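Local coordinates for hypothetical protein (Legionella pneumophila subsp. pneumophila, PDB 4JX2), which is of unknown function but is probably secreted, and pairs as two copies of a chain rich in helix that carries a DUF5624 domain, at residues 128-133 against 201-206; 139-144 against 195-200; 186-191 against 221-226. All coordinates share one frame; numbering follows the deposited sequence.

Following the chain from the N terminus, the first segment reached is 128-133, which takes in the last turn of helix 119-131 and the two residues after it. Helix 136-155 then supplies 139-144. Helix 175-197 follows, carrying 186-191 and then 195-197. Interaction 2 closes a loop with 50 intervening residues at the end of this helix. Interaction 1 closes a longer one at 201-206, so the loop of interaction 2 lies wholly within it. Interaction 3 starts at 186-191 and closes only at 221-226, so it crosses both. Phe203 of interaction 1 packs on Met141 and Val196 of interaction 2. Together the three contacts join helices 119-131, 136-155, 175-197, 205-213 and 223-247.

Interaction 1 (128-133 against 201-206); sequences KIKENG and LSFDMA
The C-terminal end of helix 119-131 meets the loop before helix 205-213 and that helix's first turn. Lys130 reaches Phe203, and Lys128 reaches Met205. Both ends are capped. Gly133, with positive phi, closes helix 119-131 in a Schellman motif. Asp204 is the N-cap of the second helix, and its OD1 accepts a bond from the backbone N of Ser207.

The one hydrogen bond across the contact runs from Lys130 NZ to the backbone O of Phe203, at 3.0 Å. The C=O...N angle is 168°, so the ammonium sits almost at the end of the carbonyl. The lysine chain is extended as far as CE, and a turn at the last torsion (chi4 -82°) brings NZ to that oxygen. Further back, the chain slides past the Phe203 side chain in the opposite direction. Lys130 CD lies 3.8 Å from Phe203 CD2, in an oblique approach. The Phe203 ring also meets the ring of Trp137, with planes at about 30°.

Met205 is a selenomethionine. Its side chain and that of Lys128 cross at a slant, and Met205 CE rests on the aliphatic part of Lys128, 3.8 Å from CD and 4.0 Å from CB. Bends at chi2 and chi3 turn the Lys128 chain toward Glu131, one turn further along the helix. There Lys128 NZ makes a salt bridge of 3.0 Å to Glu131 OE1, which it meets from above the carboxylate plane. A second salt bridge links Lys128 NZ to Glu338 of the second subunit.

Both lysines pack through carbon but spend their nitrogens differently. Their methylenes pack on Phe203 and Met205. One ammonium serves a backbone carbonyl. The other joins two carboxylates from different subunits and probably offsets the repulsion between them.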
loop_
_atom_site.group_PDB
_atom_site.type_symbol
_atom_site.label_atom_id
_atom_site.label_comp_id
_atom_site.label_asym_id
_atom_site.label_seq_id
_atom_site.Cartn_x
_atom_site.Cartn_y
_atom_site.Cartn_z
ATOM N N LYS A 128 24.167 1.661 17.207
ATOM C CA LYS A 128 22.919 1.538 17.989
ATOM C C LYS A 128 23.027 0.368 19.000
ATOM O O LYS A 128 22.652 0.548 20.173
ATOM C CB LYS A 128 21.683 1.376 17.094
ATOM C CG LYS A 128 20.370 1.367 17.897
ATOM C CD LYS A 128 19.674 2.702 17.924
ATOM C CE LYS A 128 19.823 3.400 19.234
ATOM N NZ LYS A 128 19.247 4.768 19.172
ATOM N N ILE A 129 23.580 -0.806 18.555
ATOM C CA ILE A 129 23.797 -1.975 19.408
ATOM C C ILE A 129 24.656 -1.547 20.599
ATOM O O ILE A 129 24.339 -1.916 21.732
ATOM C CB ILE A 129 24.417 -3.153 18.610
ATOM C CG1 ILE A 129 23.451 -3.650 17.498
ATOM C CG2 ILE A 129 24.817 -4.319 19.532
ATOM C CD1 ILE A 129 24.114 -4.312 16.321
ATOM N N LYS A 130 25.707 -0.720 20.351
ATOM C CA LYS A 130 26.602 -0.211 21.402
ATOM C C LYS A 130 25.812 0.669 22.384
ATOM O O LYS A 130 25.888 0.441 23.593
ATOM C CB LYS A 130 27.784 0.560 20.794
ATOM C CG LYS A 130 28.741 1.128 21.833
ATOM C CD LYS A 130 29.927 1.805 21.199
ATOM C CE LYS A 130 30.903 2.307 22.233
ATOM N NZ LYS A 130 30.505 3.624 22.794
ATOM N N GLU A 131 25.018 1.636 21.855
ATOM C CA GLU A 131 24.189 2.562 22.644
ATOM C C GLU A 131 23.235 1.797 23.599
ATOM O O GLU A 131 23.105 2.166 24.778
ATOM C CB GLU A 131 23.415 3.494 21.713
ATOM C CG GLU A 131 22.810 4.704 22.406
ATOM C CD GLU A 131 21.476 5.144 21.833
ATOM O OE1 GLU A 131 21.484 5.879 20.821
ATOM O OE2 GLU A 131 20.424 4.735 22.379
ATOM N N ASN A 132 22.641 0.692 23.105
ATOM C CA ASN A 132 21.743 -0.190 23.861
ATOM C C ASN A 132 22.490 -1.064 24.890
ATOM O O ASN A 132 21.855 -1.874 25.576
ATOM C CB ASN A 132 20.941 -1.090 22.911
ATOM C CG ASN A 132 20.077 -0.358 21.916
ATOM O OD1 ASN A 132 19.616 0.770 22.144
ATOM N ND2 ASN A 132 19.833 -0.998 20.785
ATOM N N GLY A 133 23.807 -0.883 24.998
ATOM C CA GLY A 133 24.649 -1.614 25.937
ATOM C C GLY A 133 24.831 -3.090 25.636
ATOM O O GLY A 133 24.987 -3.897 26.562
ATOM N N LEU A 201 39.924 5.701 17.954
ATOM C CA LEU A 201 38.722 6.499 17.709
ATOM C C LEU A 201 37.595 6.080 18.635
ATOM O O LEU A 201 37.596 4.946 19.137
ATOM C CB LEU A 201 38.226 6.319 16.252
ATOM C CG LEU A 201 39.084 6.831 15.087
ATOM C CD1 LEU A 201 38.548 6.295 13.782
ATOM C CD2 LEU A 201 39.139 8.361 15.048
ATOM N N SER A 202 36.604 6.967 18.822
ATOM C CA SER A 202 35.415 6.672 19.622
ATOM C C SER A 202 34.367 6.061 18.709
ATOM O O SER A 202 34.394 6.320 17.509
ATOM C CB SER A 202 34.871 7.938 20.277
ATOM O OG SER A 202 35.887 8.661 20.950
ATOM N N PHE A 203 33.435 5.280 19.239
ATOM C CA PHE A 203 32.414 4.751 18.358
ATOM C C PHE A 203 31.031 5.090 18.902
ATOM O O PHE A 203 30.707 4.721 20.021
ATOM C CB PHE A 203 32.588 3.243 18.115
ATOM C CG PHE A 203 31.625 2.621 17.128
ATOM C CD1 PHE A 203 31.568 3.063 15.808
ATOM C CD2 PHE A 203 30.812 1.558 17.503
ATOM C CE1 PHE A 203 30.694 2.471 14.885
ATOM C CE2 PHE A 203 29.949 0.955 16.580
ATOM C CZ PHE A 203 29.877 1.432 15.279
ATOM N N ASP A 204 30.257 5.856 18.119
ATOM C CA ASP A 204 28.876 6.268 18.380
ATOM C C ASP A 204 28.285 6.855 17.088
ATOM O O ASP A 204 29.036 7.050 16.130
ATOM C CB ASP A 204 28.751 7.249 19.571
ATOM C CG ASP A 204 29.668 8.442 19.530
ATOM O OD1 ASP A 204 29.499 9.286 18.634
ATOM O OD2 ASP A 204 30.524 8.554 20.423
HETATM N N MSE A 205 26.953 7.126 17.055
HETATM C CA MSE A 205 26.249 7.671 15.887
HETATM C C MSE A 205 26.998 8.871 15.291
HETATM O O MSE A 205 27.280 8.890 14.093
HETATM C CB MSE A 205 24.802 8.093 16.241
HETATM C CG MSE A 205 23.876 6.958 16.668
HETATM SE SE MSE A 205 23.379 5.769 15.221
HETATM C CE MSE A 205 21.706 5.213 15.961
ATOM N N ALA A 206 27.340 9.848 16.151
ATOM C CA ALA A 206 28.010 11.102 15.818
ATOM C C ALA A 206 29.425 10.889 15.278
ATOM O O ALA A 206 29.768 11.475 14.245
ATOM C CB ALA A 206 28.050 11.990 17.045
#

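Interaction 2 (139-144 against 195-200); sequences SQMENL and DVLNEK
The backbones come closest at Glu142 and Leu197, whose CA atoms are 7.8 Å apart. Segment 139-144 is helical throughout, early in helix 136-155. Segment 195-200 holds the end of helix 175-197. This helix ends in a Schellman motif, with Glu199 at positive phi. Lys200 N bonds to Asp195 O at 2.7 Å, and Glu199 N bonds to Val196 O at 3.1 Å.

No hydrogen bond joins the segments; the contact is apolar. Met141, a selenomethionine, carries it. Its chain leaves the helix extended, with CG anti to the backbone N (chi1 -162°), and turns at chi3. This sets SE against two successive residues of the other helix. Met141 SE lies 3.7 Å from Val196 CG1 and 3.9 Å from Leu197 CG. The Met141 chain crosses Val196 at about a right angle, and its methyl CE also rests on Val196 CG1, at 3.8 Å. Leu197 instead slides past Met141 in the opposite direction. Leu197 CD1 reaches the backbone of the first helix, 4.1 Å from Glu142 CA. The carboxylate of Glu142 leads away from the contact.

The loop after helix 175-197 adds Phe203 to the same apolar cluster. This is helix-to-helix packing in a strand-free part of the chain made of helices and loops, next to a C-terminal Schellman cap.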
loop_
_atom_site.group_PDB
_atom_site.type_symbol
_atom_site.label_atom_id
_atom_site.label_comp_id
_atom_site.label_asym_id
_atom_site.label_seq_id
_atom_site.Cartn_x
_atom_site.Cartn_y
_atom_site.Cartn_z
ATOM N N SER A 139 32.177 -8.153 18.742
ATOM C CA SER A 139 32.400 -9.424 18.045
ATOM C C SER A 139 31.853 -9.363 16.623
ATOM O O SER A 139 32.486 -9.904 15.726
ATOM C CB SER A 139 31.811 -10.595 18.819
ATOM O OG SER A 139 30.426 -10.420 19.049
ATOM N N GLN A 140 30.728 -8.662 16.409
ATOM C CA GLN A 140 30.131 -8.475 15.076
ATOM C C GLN A 140 31.041 -7.603 14.213
ATOM O O GLN A 140 31.228 -7.919 13.034
ATOM C CB GLN A 140 28.729 -7.855 15.159
ATOM C CG GLN A 140 27.629 -8.771 15.706
ATOM C CD GLN A 140 27.122 -9.799 14.715
ATOM O OE1 GLN A 140 27.490 -9.836 13.549
ATOM N NE2 GLN A 140 26.282 -10.686 15.172
HETATM N N MSE A 141 31.644 -6.531 14.808
HETATM C CA MSE A 141 32.560 -5.654 14.083
HETATM C C MSE A 141 33.855 -6.384 13.724
HETATM O O MSE A 141 34.336 -6.234 12.592
HETATM C CB MSE A 141 32.881 -4.372 14.849
HETATM C CG MSE A 141 33.466 -3.305 13.927
HETATM SE SE MSE A 141 34.140 -1.743 14.817
HETATM C CE MSE A 141 32.602 -0.698 14.748
ATOM N N GLU A 142 34.401 -7.198 14.660
ATOM C CA GLU A 142 35.617 -7.971 14.403
ATOM C C GLU A 142 35.422 -8.870 13.151
ATOM O O GLU A 142 36.298 -8.938 12.285
ATOM C CB GLU A 142 35.981 -8.804 15.630
ATOM C CG GLU A 142 37.278 -9.596 15.483
ATOM C CD GLU A 142 37.286 -10.863 14.630
ATOM O OE1 GLU A 142 36.253 -11.576 14.566
ATOM O OE2 GLU A 142 38.350 -11.143 14.028
ATOM N N ASN A 143 34.262 -9.544 13.071
ATOM C CA ASN A 143 33.915 -10.432 11.979
ATOM C C ASN A 143 33.682 -9.643 10.697
ATOM O O ASN A 143 34.162 -10.061 9.639
ATOM C CB ASN A 143 32.698 -11.249 12.343
ATOM C CG ASN A 143 32.311 -12.174 11.249
ATOM O OD1 ASN A 143 32.947 -13.227 11.039
ATOM N ND2 ASN A 143 31.300 -11.748 10.493
ATOM N N LEU A 144 32.969 -8.495 10.796
ATOM C CA LEU A 144 32.723 -7.598 9.676
ATOM C C LEU A 144 34.070 -7.141 9.076
ATOM O O LEU A 144 34.243 -7.229 7.857
ATOM C CB LEU A 144 31.865 -6.400 10.109
ATOM C CG LEU A 144 31.391 -5.476 8.976
ATOM C CD1 LEU A 144 30.560 -6.227 7.942
ATOM C CD2 LEU A 144 30.578 -4.328 9.519
ATOM N N ASP A 195 40.617 0.974 13.907
ATOM C CA ASP A 195 40.840 2.135 14.763
ATOM C C ASP A 195 39.854 2.185 15.916
ATOM O O ASP A 195 40.230 2.594 17.008
ATOM C CB ASP A 195 40.762 3.418 13.922
ATOM C CG ASP A 195 41.956 3.641 12.996
ATOM O OD1 ASP A 195 43.009 2.971 13.195
ATOM O OD2 ASP A 195 41.848 4.496 12.089
ATOM N N VAL A 196 38.611 1.745 15.684
ATOM C CA VAL A 196 37.554 1.711 16.705
ATOM C C VAL A 196 37.879 0.600 17.734
ATOM O O VAL A 196 37.852 0.858 18.949
ATOM C CB VAL A 196 36.147 1.533 16.058
ATOM C CG1 VAL A 196 35.109 1.053 17.079
ATOM C CG2 VAL A 196 35.690 2.815 15.367
ATOM N N LEU A 197 38.209 -0.616 17.236
ATOM C CA LEU A 197 38.525 -1.782 18.062
ATOM C C LEU A 197 39.877 -1.618 18.782
ATOM O O LEU A 197 40.080 -2.227 19.842
ATOM C CB LEU A 197 38.507 -3.070 17.227
ATOM C CG LEU A 197 37.183 -3.447 16.558
ATOM C CD1 LEU A 197 37.411 -4.398 15.410
ATOM C CD2 LEU A 197 36.190 -4.019 17.538
ATOM N N ASN A 198 40.788 -0.783 18.225
ATOM C CA ASN A 198 42.087 -0.489 18.845
ATOM C C ASN A 198 41.978 0.774 19.722
ATOM O O ASN A 198 42.985 1.237 20.269
ATOM C CB ASN A 198 43.196 -0.333 17.797
ATOM C CG ASN A 198 43.662 -1.629 17.202
ATOM O OD1 ASN A 198 44.109 -2.533 17.901
ATOM N ND2 ASN A 198 43.596 -1.740 15.886
ATOM N N GLU A 199 40.751 1.325 19.848
ATOM C CA GLU A 199 40.397 2.490 20.670
ATOM C C GLU A 199 41.183 3.773 20.283
ATOM O O GLU A 199 41.383 4.655 21.127
ATOM C CB GLU A 199 40.552 2.175 22.181
ATOM C CG GLU A 199 39.518 1.185 22.686
ATOM C CD GLU A 199 39.655 0.764 24.134
ATOM O OE1 GLU A 199 40.643 0.072 24.473
ATOM O OE2 GLU A 199 38.733 1.075 24.917
ATOM N N LYS A 200 41.594 3.886 19.000
ATOM C CA LYS A 200 42.254 5.080 18.452
ATOM C C LYS A 200 41.186 6.147 18.176
ATOM O O LYS A 200 41.493 7.336 18.188
ATOM C CB LYS A 200 43.047 4.756 17.177
ATOM C CG LYS A 200 44.234 3.832 17.406
ATOM C CD LYS A 200 44.989 3.557 16.112
ATOM C CE LYS A 200 46.218 2.721 16.343
ATOM N NZ LYS A 200 46.866 2.344 15.061
#

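Interaction 3 (186-191 against 221-226); sequences CSMAGN and IPYNNV
The backbone O of Ile221 is approached from helix 175-197 by two residues. Tyr184 gives it a hydrogen bond through its hydroxyl. Met188, a selenomethionine, brings CE to 3.5 Å and SE to 3.6 Å of Ile221 O. These last two are packing contacts.

Met188 stands straight out from its helix. CG is anti to the backbone N (chi1 178°), and the chain stays extended to the methyl. Its far end therefore meets the turn that leads into helix 223-247. Met188 CE also lies 3.8 Å from Tyr223 N.

With Tyr223 the selenium makes a Met-aromatic contact of the edge type. Met188 SE is 5.4 Å from the Tyr223 ring centroid and 90° off the ring normal. Met188 SE is 4.1 Å from Tyr223 CD1, the nearest ring atom. Val226 CG1, one turn on, lies 3.6 Å above the Tyr223 ring plane and toward its rim.

Helix 205-213 fills in beside this pair. Phe212 stacks on the Tyr223 ring and also touches Met188. The Tyr223 hydroxyl is hydrogen-bonded to Ile116 O, which ties the start of helix 223-247 to helix 110-117.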
loop_
_atom_site.group_PDB
_atom_site.type_symbol
_atom_site.label_atom_id
_atom_site.label_comp_id
_atom_site.label_asym_id
_atom_site.label_seq_id
_atom_site.Cartn_x
_atom_site.Cartn_y
_atom_site.Cartn_z
ATOM N N CYS A 186 37.071 -0.938 0.928
ATOM C CA CYS A 186 37.562 -1.955 1.866
ATOM C C CYS A 186 38.639 -1.375 2.773
ATOM O O CYS A 186 38.587 -1.563 3.989
ATOM C CB CYS A 186 38.065 -3.190 1.126
ATOM S SG CYS A 186 36.767 -4.106 0.257
ATOM N N SER A 187 39.587 -0.639 2.182
ATOM C CA SER A 187 40.692 -0.010 2.896
ATOM C C SER A 187 40.163 1.023 3.930
ATOM O O SER A 187 40.590 1.010 5.087
ATOM C CB SER A 187 41.640 0.646 1.896
ATOM O OG SER A 187 42.779 1.191 2.541
HETATM N N MSE A 188 39.215 1.882 3.516
HETATM C CA MSE A 188 38.629 2.901 4.373
HETATM C C MSE A 188 37.867 2.266 5.546
HETATM O O MSE A 188 38.211 2.529 6.699
HETATM C CB MSE A 188 37.716 3.798 3.538
HETATM C CG MSE A 188 37.025 4.859 4.341
HETATM SE SE MSE A 188 36.077 6.060 3.162
HETATM C CE MSE A 188 35.900 7.571 4.351
ATOM N N ALA A 189 36.852 1.431 5.250
ATOM C CA ALA A 189 36.009 0.749 6.240
ATOM C C ALA A 189 36.804 -0.177 7.147
ATOM O O ALA A 189 36.549 -0.202 8.350
ATOM C CB ALA A 189 34.919 -0.040 5.534
ATOM N N GLY A 190 37.749 -0.927 6.568
ATOM C CA GLY A 190 38.624 -1.840 7.297
ATOM C C GLY A 190 39.474 -1.129 8.325
ATOM O O GLY A 190 39.413 -1.450 9.513
ATOM N N ASN A 191 40.223 -0.112 7.894
ATOM C CA ASN A 191 41.078 0.645 8.812
ATOM C C ASN A 191 40.268 1.498 9.796
ATOM O O ASN A 191 40.750 1.753 10.901
ATOM C CB ASN A 191 42.084 1.479 8.065
ATOM C CG ASN A 191 43.164 0.635 7.437
ATOM O OD1 ASN A 191 43.797 -0.206 8.096
ATOM N ND2 ASN A 191 43.412 0.862 6.160
ATOM N N ILE A 221 37.556 10.889 0.226
ATOM C CA ILE A 221 36.274 10.656 -0.439
ATOM C C ILE A 221 35.335 10.064 0.620
ATOM O O ILE A 221 35.629 8.994 1.164
ATOM C CB ILE A 221 36.369 9.757 -1.702
ATOM C CG1 ILE A 221 37.337 10.341 -2.750
ATOM C CG2 ILE A 221 34.969 9.529 -2.308
ATOM C CD1 ILE A 221 38.047 9.265 -3.606
ATOM N N PRO A 222 34.219 10.738 0.962
ATOM C CA PRO A 222 33.304 10.161 1.971
ATOM C C PRO A 222 32.835 8.752 1.612
ATOM O O PRO A 222 32.682 8.451 0.424
ATOM C CB PRO A 222 32.105 11.119 1.947
ATOM C CG PRO A 222 32.640 12.388 1.411
ATOM C CD PRO A 222 33.719 12.027 0.441
ATOM N N TYR A 223 32.538 7.904 2.626
ATOM C CA TYR A 223 31.948 6.588 2.359
ATOM C C TYR A 223 30.535 6.780 1.792
ATOM O O TYR A 223 30.048 5.913 1.062
ATOM C CB TYR A 223 31.926 5.663 3.584
ATOM C CG TYR A 223 31.802 4.224 3.147
ATOM C CD1 TYR A 223 32.914 3.515 2.697
ATOM C CD2 TYR A 223 30.559 3.592 3.094
ATOM C CE1 TYR A 223 32.798 2.209 2.224
ATOM C CE2 TYR A 223 30.428 2.286 2.616
ATOM C CZ TYR A 223 31.551 1.602 2.179
ATOM O OH TYR A 223 31.443 0.314 1.722
ATOM N N ASN A 224 29.902 7.943 2.099
ATOM C CA ASN A 224 28.617 8.374 1.559
ATOM C C ASN A 224 28.639 8.278 0.017
ATOM O O ASN A 224 27.674 7.794 -0.565
ATOM C CB ASN A 224 28.341 9.812 1.986
ATOM C CG ASN A 224 27.898 10.074 3.414
ATOM O OD1 ASN A 224 27.243 9.280 4.079
ATOM N ND2 ASN A 224 28.146 11.277 3.877
ATOM N N ASN A 225 29.767 8.697 -0.638
ATOM C CA ASN A 225 29.943 8.628 -2.095
ATOM C C ASN A 225 30.033 7.162 -2.580
ATOM O O ASN A 225 29.489 6.835 -3.642
ATOM C CB ASN A 225 31.178 9.391 -2.519
ATOM C CG ASN A 225 31.088 10.900 -2.410
ATOM O OD1 ASN A 225 30.587 11.476 -1.425
ATOM N ND2 ASN A 225 31.661 11.573 -3.400
ATOM N N VAL A 226 30.680 6.285 -1.794
ATOM C CA VAL A 226 30.788 4.864 -2.116
ATOM C C VAL A 226 29.372 4.270 -2.083
ATOM O O VAL A 226 29.024 3.494 -2.971
ATOM C CB VAL A 226 31.785 4.111 -1.189
ATOM C CG1 VAL A 226 31.666 2.599 -1.320
ATOM C CG2 VAL A 226 33.206 4.541 -1.469
#